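Local coordinates for allophycocyanin beta-18 subunit apoprotein (Chroococcidiopsis thermalis PCC 7203, PDB 6HRK) that binds biliverdin IX alpha and serves as an artificial far-red fluorescent biliprotein derived from an allophycocyanin subunit of the phycobilisome family, at residues A[73-78]-A[127-132]. The protein carries 18 engineered substitutions. Numbering follows the deposited sequence.
Engineered in segment 127-132: Ile130 (natural residue Val), Ala131 (natural residue Val).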
loop_
_atom_site.group_PDB
_atom_site.type_symbol
_atom_site.label_atom_id
_atom_site.label_comp_id
_atom_site.label_asym_id
_atom_site.label_seq_id
_atom_site.Cartn_x
_atom_site.Cartn_y
_atom_site.Cartn_z
ATOM N N SER A 73 13.372 -3.896 -6.823
ATOM C CA SER A 73 14.676 -4.431 -6.391
ATOM C C SER A 73 15.281 -3.669 -5.209
ATOM O O SER A 73 15.901 -4.269 -4.330
ATOM C CB SER A 73 15.669 -4.410 -7.557
ATOM O OG SER A 73 15.073 -4.909 -8.747
ATOM N N VAL A 74 15.095 -2.349 -5.204
ATOM C CA VAL A 74 15.563 -1.482 -4.110
ATOM C C VAL A 74 15.016 -1.863 -2.727
ATOM O O VAL A 74 15.714 -1.697 -1.722
ATOM C CB VAL A 74 15.265 0.017 -4.384
ATOM C CG1 VAL A 74 15.994 0.487 -5.640
ATOM C CG2 VAL A 74 13.762 0.303 -4.454
ATOM N N LEU A 75 13.786 -2.376 -2.683
ATOM C CA LEU A 75 13.156 -2.805 -1.429
ATOM C C LEU A 75 13.796 -4.093 -0.908
ATOM O O LEU A 75 14.004 -5.038 -1.667
ATOM C CB LEU A 75 11.649 -3.020 -1.624
ATOM C CG LEU A 75 10.833 -1.803 -2.077
ATOM C CD1 LEU A 75 9.486 -2.233 -2.638
ATOM C CD2 LEU A 75 10.649 -0.810 -0.940
ATOM N N ASP A 76 14.099 -4.119 0.389
ATOM C CA ASP A 76 14.766 -5.257 1.019
ATOM C C ASP A 76 13.745 -6.363 1.294
ATOM O O ASP A 76 12.784 -6.152 2.041
ATOM C CB ASP A 76 15.446 -4.811 2.323
ATOM C CG ASP A 76 16.424 -5.843 2.873
ATOM O OD1 ASP A 76 17.046 -6.585 2.083
ATOM O OD2 ASP A 76 16.585 -5.896 4.110
ATOM N N GLU A 77 13.954 -7.532 0.685
ATOM C CA GLU A 77 13.028 -8.664 0.813
ATOM C C GLU A 77 13.024 -9.269 2.223
ATOM O O GLU A 77 11.996 -9.781 2.669
ATOM C CB GLU A 77 13.346 -9.746 -0.233
ATOM C CG GLU A 77 12.315 -10.868 -0.319
ATOM C CD GLU A 77 12.470 -11.724 -1.564
ATOM O OE1 GLU A 77 12.030 -11.283 -2.647
ATOM O OE2 GLU A 77 13.016 -12.845 -1.459
ATOM N N ARG A 78 14.166 -9.219 2.911
ATOM C CA ARG A 78 14.258 -9.659 4.311
ATOM C C ARG A 78 13.459 -8.758 5.250
ATOM O O ARG A 78 12.842 -9.243 6.198
ATOM C CB ARG A 78 15.718 -9.705 4.770
ATOM N N PHE A 127 3.649 -2.517 -5.712
ATOM C CA PHE A 127 2.397 -2.848 -5.020
ATOM C C PHE A 127 2.190 -4.358 -5.045
ATOM O O PHE A 127 1.917 -4.964 -4.010
ATOM C CB PHE A 127 1.194 -2.147 -5.664
ATOM C CG PHE A 127 1.187 -0.654 -5.489
ATOM C CD1 PHE A 127 1.857 0.167 -6.383
ATOM C CD2 PHE A 127 0.490 -0.065 -4.442
ATOM C CE1 PHE A 127 1.847 1.547 -6.234
ATOM C CE2 PHE A 127 0.473 1.313 -4.284
ATOM C CZ PHE A 127 1.154 2.121 -5.180
ATOM N N ASP A 128 2.327 -4.949 -6.232
ATOM C CA ASP A 128 2.252 -6.406 -6.409
ATOM C C ASP A 128 3.419 -7.167 -5.758
ATOM O O ASP A 128 3.251 -8.321 -5.361
ATOM C CB ASP A 128 2.185 -6.778 -7.900
ATOM C CG ASP A 128 0.883 -6.347 -8.567
ATOM O OD1 ASP A 128 -0.157 -6.223 -7.886
ATOM O OD2 ASP A 128 0.899 -6.148 -9.799
ATOM N N TYR A 129 4.589 -6.537 -5.667
ATOM C CA TYR A 129 5.761 -7.168 -5.053
ATOM C C TYR A 129 5.621 -7.238 -3.534
ATOM O O TYR A 129 5.771 -8.311 -2.942
ATOM C CB TYR A 129 7.047 -6.425 -5.428
ATOM C CG TYR A 129 8.288 -7.017 -4.796
ATOM C CD1 TYR A 129 8.741 -8.283 -5.159
ATOM C CD2 TYR A 129 9.003 -6.318 -3.821
ATOM C CE1 TYR A 129 9.875 -8.834 -4.578
ATOM C CE2 TYR A 129 10.139 -6.858 -3.237
ATOM C CZ TYR A 129 10.570 -8.115 -3.617
ATOM O OH TYR A 129 11.695 -8.652 -3.036
ATOM N N ILE A 130 5.332 -6.095 -2.915
ATOM C CA ILE A 130 5.123 -6.018 -1.462
ATOM C C ILE A 130 3.920 -6.876 -1.043
ATOM O O ILE A 130 3.983 -7.566 -0.026
ATOM C CB ILE A 130 4.963 -4.549 -0.977
ATOM C CG1 ILE A 130 6.282 -3.782 -1.160
ATOM C CG2 ILE A 130 4.544 -4.490 0.491
ATOM C CD1 ILE A 130 6.157 -2.278 -1.031
ATOM N N ALA A 131 2.845 -6.841 -1.833
ATOM C CA ALA A 131 1.676 -7.702 -1.605
ATOM C C ALA A 131 2.006 -9.197 -1.699
ATOM O O ALA A 131 1.479 -9.998 -0.922
ATOM C CB ALA A 131 0.559 -7.353 -2.577
ATOM N N ARG A 132 2.871 -9.563 -2.645
ATOM C CA ARG A 132 3.302 -10.954 -2.825
ATOM C C ARG A 132 4.132 -11.480 -1.657
ATOM O O ARG A 132 3.891 -12.586 -1.177
ATOM C CB ARG A 132 4.096 -11.111 -4.127
#
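Tyr129 and Glu77 form the polar half of this contact, a worked example of how one aromatic side chain, apolar in its ring and polar at its end, can join a helix to the start of another. The phenol hydroxyl donates to the carboxylate, with Tyr129 OH 2.7 Å from Glu77 OE1. It meets that oxygen on the anti side, 19° out of the carboxylate plane, and the ring and carboxylate planes are turned 36° apart. Tyr129 has CG anti to its backbone nitrogen (chi1 179°), which carries the ring away from helix 125-134 toward the first turn of helix 77-90. Glu77 is likewise extended from its backbone, and Glu77 CB lies 3.4 Å from Tyr129 OH, placing the aliphatic stem as well as the acid against the hydroxyl.

The apolar half rests on Leu75, in the turn just ahead of Asp76, the N-cap of helix 77-90. Leu75 CD1 comes to the edge of the ring, 4.3 Å from Tyr129 CD2, and packs more closely on the engineered Ile130, with 3.7 Å between Leu75 CD1 and Ile130 CD1. On helix 46-69, Leu75 also touches Met62 and Ile130 touches Phe59.

A phenylalanine in place of Tyr129 would probably leave Glu77 OE1 without its hydroxyl donor and the carboxylate freer to turn. In the all-helical, globin-related fold of phycobilisome proteins, the contact thus packs helix 125-134, the last one modelled, on the turn into helix 77-90 through a small apolar contact on the inner side, with Ile130 about 7 Å from the bound biliverdin, and one hydrogen bond at the more exposed end, where Glu77 lies.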